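Local coordinates for protein alpha-fucosidase (Bifidobacterium bifidum, PDB 2EAB) that probably releases alpha-1,2-linked L-fucose from glycans by hydrolysis, this chain being the calcium-binding catalytic part of a longer, membrane-associated protein, at residues E76-T88 against G233-Q245. Residues are numbered along the deposited sequence; the frame is centred on the assembly and turned at random.
Sequences EETLWTGGPGSST and GALGNNGLLYNSQ. With CA (calcium ion), chain C.
Asn238 spreads its carboxamide between two backbone carbonyls of 76-88: ND2 points one N-H at Gly82 O at 2.9 Å, almost straight (175°), and the other, more bent, at Trp80 O at 3.1 Å. Both acceptors lie in the amide plane and are met on a lone pair, which fixes the amide's rotation. With CG between backbone N and carbonyl carbon (chi1 64°), ND2 is directed at the facing loop while OD1 accepts from Leu240 N in an Asx turn. Asn237 reaches out instead, CG anti to its N; Asn237 OD1 takes Gly82 N at 2.8 Å, the donor standing above the carbonyl plane, while ND2 bonds Ala131 O. The two asparagines occupy the turn between antiparallel strands 228-235 and 241-250, a beta hairpin of the N-terminal beta-sandwich domain, facing the long loop after strand 69-76. The Thr81 side chain crosses that of Asn237 at about a right angle, Thr81 CB 3.4 Å from Asn237 OD1. Deeper in, Leu79 CD1 fits among Leu235 CD2, Leu240 CD2 and Tyr242 CB. At the outer end a water joins Ser86 O to Asn237 O. Near the loop's start Glu77 OE2 binds calcium at 2.7 Å; the carbonyl oxygens of Ser386 and Leu393 bind the same ion.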
loop_
_atom_site.group_PDB
_atom_site.type_symbol
_atom_site.label_atom_id
_atom_site.label_comp_id
_atom_site.label_asym_id
_atom_site.label_seq_id
_atom_site.Cartn_x
_atom_site.Cartn_y
_atom_site.Cartn_z
ATOM N N GLU A 76 7.799 16.056 -2.987
ATOM C CA GLU A 76 6.699 16.050 -3.948
ATOM C C GLU A 76 6.742 14.712 -4.695
ATOM O O GLU A 76 7.812 14.263 -5.131
ATOM C CB GLU A 76 6.776 17.240 -4.910
ATOM C CG GLU A 76 5.434 17.625 -5.551
ATOM C CD GLU A 76 5.120 16.899 -6.851
ATOM O OE1 GLU A 76 3.979 17.068 -7.354
ATOM O OE2 GLU A 76 6.003 16.181 -7.372
ATOM N N GLU A 77 5.568 14.105 -4.857
ATOM C CA GLU A 77 5.432 12.710 -5.300
ATOM C C GLU A 77 6.039 12.393 -6.666
ATOM O O GLU A 77 6.345 11.233 -6.941
ATOM C CB GLU A 77 3.954 12.299 -5.307
ATOM C CG GLU A 77 3.122 13.151 -6.261
ATOM C CD GLU A 77 1.755 12.598 -6.599
ATOM O OE1 GLU A 77 0.984 13.373 -7.206
ATOM O OE2 GLU A 77 1.453 11.423 -6.292
ATOM N N THR A 78 6.178 13.399 -7.526
ATOM C CA THR A 78 6.652 13.151 -8.888
ATOM C C THR A 78 8.132 13.441 -9.113
ATOM O O THR A 78 8.597 13.370 -10.252
ATOM C CB THR A 78 5.822 13.911 -9.962
ATOM O OG1 THR A 78 6.057 15.323 -9.862
ATOM C CG2 THR A 78 4.330 13.628 -9.814
ATOM N N LEU A 79 8.876 13.748 -8.048
ATOM C CA LEU A 79 10.300 14.054 -8.203
ATOM C C LEU A 79 11.082 12.754 -8.327
ATOM O O LEU A 79 11.620 12.219 -7.356
ATOM C CB LEU A 79 10.825 14.942 -7.070
ATOM C CG LEU A 79 12.156 15.629 -7.410
ATOM C CD1 LEU A 79 11.961 16.744 -8.439
ATOM C CD2 LEU A 79 12.817 16.174 -6.168
ATOM N N TRP A 80 11.116 12.264 -9.563
ATOM C CA TRP A 80 11.645 10.961 -9.920
ATOM C C TRP A 80 12.706 11.110 -11.006
ATOM O O TRP A 80 12.443 11.705 -12.050
ATOM C CB TRP A 80 10.499 10.108 -10.478
ATOM C CG TRP A 80 9.845 9.174 -9.509
ATOM C CD1 TRP A 80 8.781 9.419 -8.682
ATOM C CD2 TRP A 80 10.205 7.812 -9.309
ATOM N NE1 TRP A 80 8.471 8.274 -7.970
ATOM C CE2 TRP A 80 9.334 7.275 -8.340
ATOM C CE3 TRP A 80 11.188 6.986 -9.870
ATOM C CZ2 TRP A 80 9.427 5.947 -7.908
ATOM C CZ3 TRP A 80 11.281 5.676 -9.447
ATOM C CH2 TRP A 80 10.407 5.170 -8.471
ATOM N N THR A 81 13.897 10.573 -10.759
ATOM C CA THR A 81 14.883 10.417 -11.825
ATOM C C THR A 81 14.536 9.176 -12.659
ATOM O O THR A 81 13.628 8.424 -12.314
ATOM C CB THR A 81 16.315 10.291 -11.277
ATOM O OG1 THR A 81 16.369 9.193 -10.364
ATOM C CG2 THR A 81 16.764 11.572 -10.576
ATOM N N GLY A 82 15.266 8.977 -13.753
ATOM C CA GLY A 82 15.021 7.881 -14.683
ATOM C C GLY A 82 14.093 8.270 -15.820
ATOM O O GLY A 82 13.681 9.426 -15.947
ATOM N N GLY A 83 13.770 7.294 -16.662
ATOM C CA GLY A 83 12.770 7.493 -17.701
ATOM C C GLY A 83 13.305 8.183 -18.942
ATOM O O GLY A 83 14.516 8.340 -19.114
ATOM N N PRO A 84 12.400 8.617 -19.833
ATOM C CA PRO A 84 12.847 9.242 -21.069
ATOM C C PRO A 84 13.696 10.474 -20.766
ATOM O O PRO A 84 13.389 11.239 -19.849
ATOM C CB PRO A 84 11.538 9.612 -21.778
ATOM C CG PRO A 84 10.503 9.609 -20.716
ATOM C CD PRO A 84 10.934 8.580 -19.726
ATOM N N GLY A 85 14.785 10.629 -21.514
ATOM C CA GLY A 85 15.728 11.711 -21.279
ATOM C C GLY A 85 16.908 11.330 -20.407
ATOM O O GLY A 85 17.886 12.070 -20.344
ATOM N N SER A 86 16.839 10.181 -19.739
ATOM C CA SER A 86 17.954 9.711 -18.909
ATOM C C SER A 86 19.038 9.001 -19.724
ATOM O O SER A 86 20.132 8.733 -19.211
ATOM C CB SER A 86 17.453 8.781 -17.803
ATOM O OG SER A 86 16.925 7.589 -18.359
ATOM N N SER A 87 18.704 8.671 -20.970
ATOM C CA SER A 87 19.631 8.132 -21.960
ATOM C C SER A 87 19.046 8.475 -23.317
ATOM O O SER A 87 17.934 8.998 -23.398
ATOM C CB SER A 87 19.742 6.616 -21.843
ATOM O OG SER A 87 18.585 6.004 -22.388
ATOM N N THR A 88 19.775 8.163 -24.383
ATOM C CA THR A 88 19.274 8.399 -25.735
ATOM C C THR A 88 18.418 7.238 -26.250
ATOM O O THR A 88 17.898 7.296 -27.366
ATOM C CB THR A 88 20.432 8.673 -26.726
ATOM O OG1 THR A 88 21.333 7.563 -26.724
ATOM C CG2 THR A 88 21.185 9.943 -26.339
ATOM N N GLY A 233 14.604 24.584 -11.126
ATOM C CA GLY A 233 15.683 24.047 -11.938
ATOM C C GLY A 233 15.207 22.821 -12.682
ATOM O O GLY A 233 14.000 22.609 -12.832
ATOM N N ALA A 234 16.155 22.015 -13.146
ATOM C CA ALA A 234 15.844 20.753 -13.808
ATOM C C ALA A 234 16.740 19.671 -13.236
ATOM O O ALA A 234 17.895 19.933 -12.886
ATOM C CB ALA A 234 16.042 20.867 -15.315
ATOM N N LEU A 235 16.209 18.457 -13.118
ATOM C CA LEU A 235 17.033 17.336 -12.687
ATOM C C LEU A 235 18.107 17.079 -13.728
ATOM O O LEU A 235 17.828 17.061 -14.925
ATOM C CB LEU A 235 16.202 16.072 -12.460
ATOM C CG LEU A 235 15.161 16.140 -11.339
ATOM C CD1 LEU A 235 14.450 14.804 -11.215
ATOM C CD2 LEU A 235 15.776 16.555 -10.007
ATOM N N GLY A 236 19.338 16.876 -13.270
ATOM C CA GLY A 236 20.445 16.571 -14.169
ATOM C C GLY A 236 20.288 15.231 -14.864
ATOM O O GLY A 236 20.687 15.069 -16.016
ATOM N N ASN A 237 19.685 14.269 -14.173
ATOM C CA ASN A 237 19.576 12.922 -14.718
ATOM C C ASN A 237 18.660 12.825 -15.941
ATOM O O ASN A 237 18.963 12.086 -16.871
ATOM C CB ASN A 237 19.177 11.935 -13.610
ATOM C CG ASN A 237 18.521 10.678 -14.140
ATOM O OD1 ASN A 237 17.349 10.699 -14.519
ATOM N ND2 ASN A 237 19.254 9.574 -14.136
ATOM N N ASN A 238 17.558 13.574 -15.950
ATOM C CA ASN A 238 16.539 13.391 -16.991
ATOM C C ASN A 238 15.839 14.660 -17.482
ATOM O O ASN A 238 14.899 14.575 -18.279
ATOM C CB ASN A 238 15.473 12.391 -16.523
ATOM C CG ASN A 238 14.698 12.890 -15.317
ATOM O OD1 ASN A 238 14.860 14.034 -14.882
ATOM N ND2 ASN A 238 13.861 12.024 -14.754
ATOM N N GLY A 239 16.270 15.823 -16.999
ATOM C CA GLY A 239 15.689 17.087 -17.437
ATOM C C GLY A 239 14.326 17.428 -16.863
ATOM O O GLY A 239 13.735 18.432 -17.267
ATOM N N LEU A 240 13.813 16.615 -15.936
ATOM C CA LEU A 240 12.539 16.921 -15.270
ATOM C C LEU A 240 12.601 18.307 -14.629
ATOM O O LEU A 240 13.535 18.606 -13.892
ATOM C CB LEU A 240 12.219 15.874 -14.202
ATOM C CG LEU A 240 10.816 15.942 -13.591
ATOM C CD1 LEU A 240 9.776 15.412 -14.565
ATOM C CD2 LEU A 240 10.766 15.157 -12.293
ATOM N N LEU A 241 11.614 19.147 -14.923
ATOM C CA LEU A 241 11.563 20.497 -14.363
ATOM C C LEU A 241 10.962 20.466 -12.976
ATOM O O LEU A 241 10.009 19.735 -12.728
ATOM C CB LEU A 241 10.730 21.429 -15.242
ATOM C CG LEU A 241 11.148 21.574 -16.705
ATOM C CD1 LEU A 241 10.132 22.408 -17.465
ATOM C CD2 LEU A 241 12.536 22.188 -16.818
ATOM N N TYR A 242 11.523 21.262 -12.073
ATOM C CA TYR A 242 10.971 21.385 -10.729
ATOM C C TYR A 242 10.927 22.843 -10.287
ATOM O O TYR A 242 11.757 23.659 -10.699
ATOM C CB TYR A 242 11.732 20.514 -9.720
ATOM C CG TYR A 242 13.192 20.870 -9.530
ATOM C CD1 TYR A 242 13.581 21.828 -8.591
ATOM C CD2 TYR A 242 14.185 20.233 -10.272
ATOM C CE1 TYR A 242 14.926 22.155 -8.409
ATOM C CE2 TYR A 242 15.528 20.550 -10.094
ATOM C CZ TYR A 242 15.891 21.507 -9.165
ATOM O OH TYR A 242 17.224 21.804 -9.009
ATOM N N ASN A 243 9.951 23.155 -9.441
ATOM C CA ASN A 243 9.706 24.512 -8.985
ATOM C C ASN A 243 9.000 24.449 -7.638
ATOM O O ASN A 243 7.975 23.775 -7.496
ATOM C CB ASN A 243 8.849 25.258 -10.020
ATOM C CG ASN A 243 8.675 26.740 -9.703
ATOM O OD1 ASN A 243 8.058 27.107 -8.707
ATOM N ND2 ASN A 243 9.197 27.596 -10.578
ATOM N N SER A 244 9.565 25.129 -6.646
ATOM C CA SER A 244 8.895 25.295 -5.364
ATOM C C SER A 244 8.906 26.762 -4.959
ATOM O O SER A 244 9.844 27.505 -5.281
ATOM C CB SER A 244 9.543 24.432 -4.282
ATOM O OG SER A 244 10.831 24.909 -3.932
ATOM N N GLN A 245 7.849 27.174 -4.265
ATOM C CA GLN A 245 7.693 28.562 -3.841
ATOM C C GLN A 245 7.140 28.652 -2.436
ATOM O O GLN A 245 6.264 27.867 -2.054
ATOM C CB GLN A 245 6.792 29.328 -4.811
ATOM C CG GLN A 245 7.412 29.498 -6.188
ATOM C CD GLN A 245 6.512 30.175 -7.186
ATOM O OE1 GLN A 245 5.799 31.130 -6.869
ATOM N NE2 GLN A 245 6.552 29.691 -8.421
HETATM CA CA CA C . 1.249 9.911 -4.094
HETATM O O HOH W 1 21.089 10.320 -17.106
#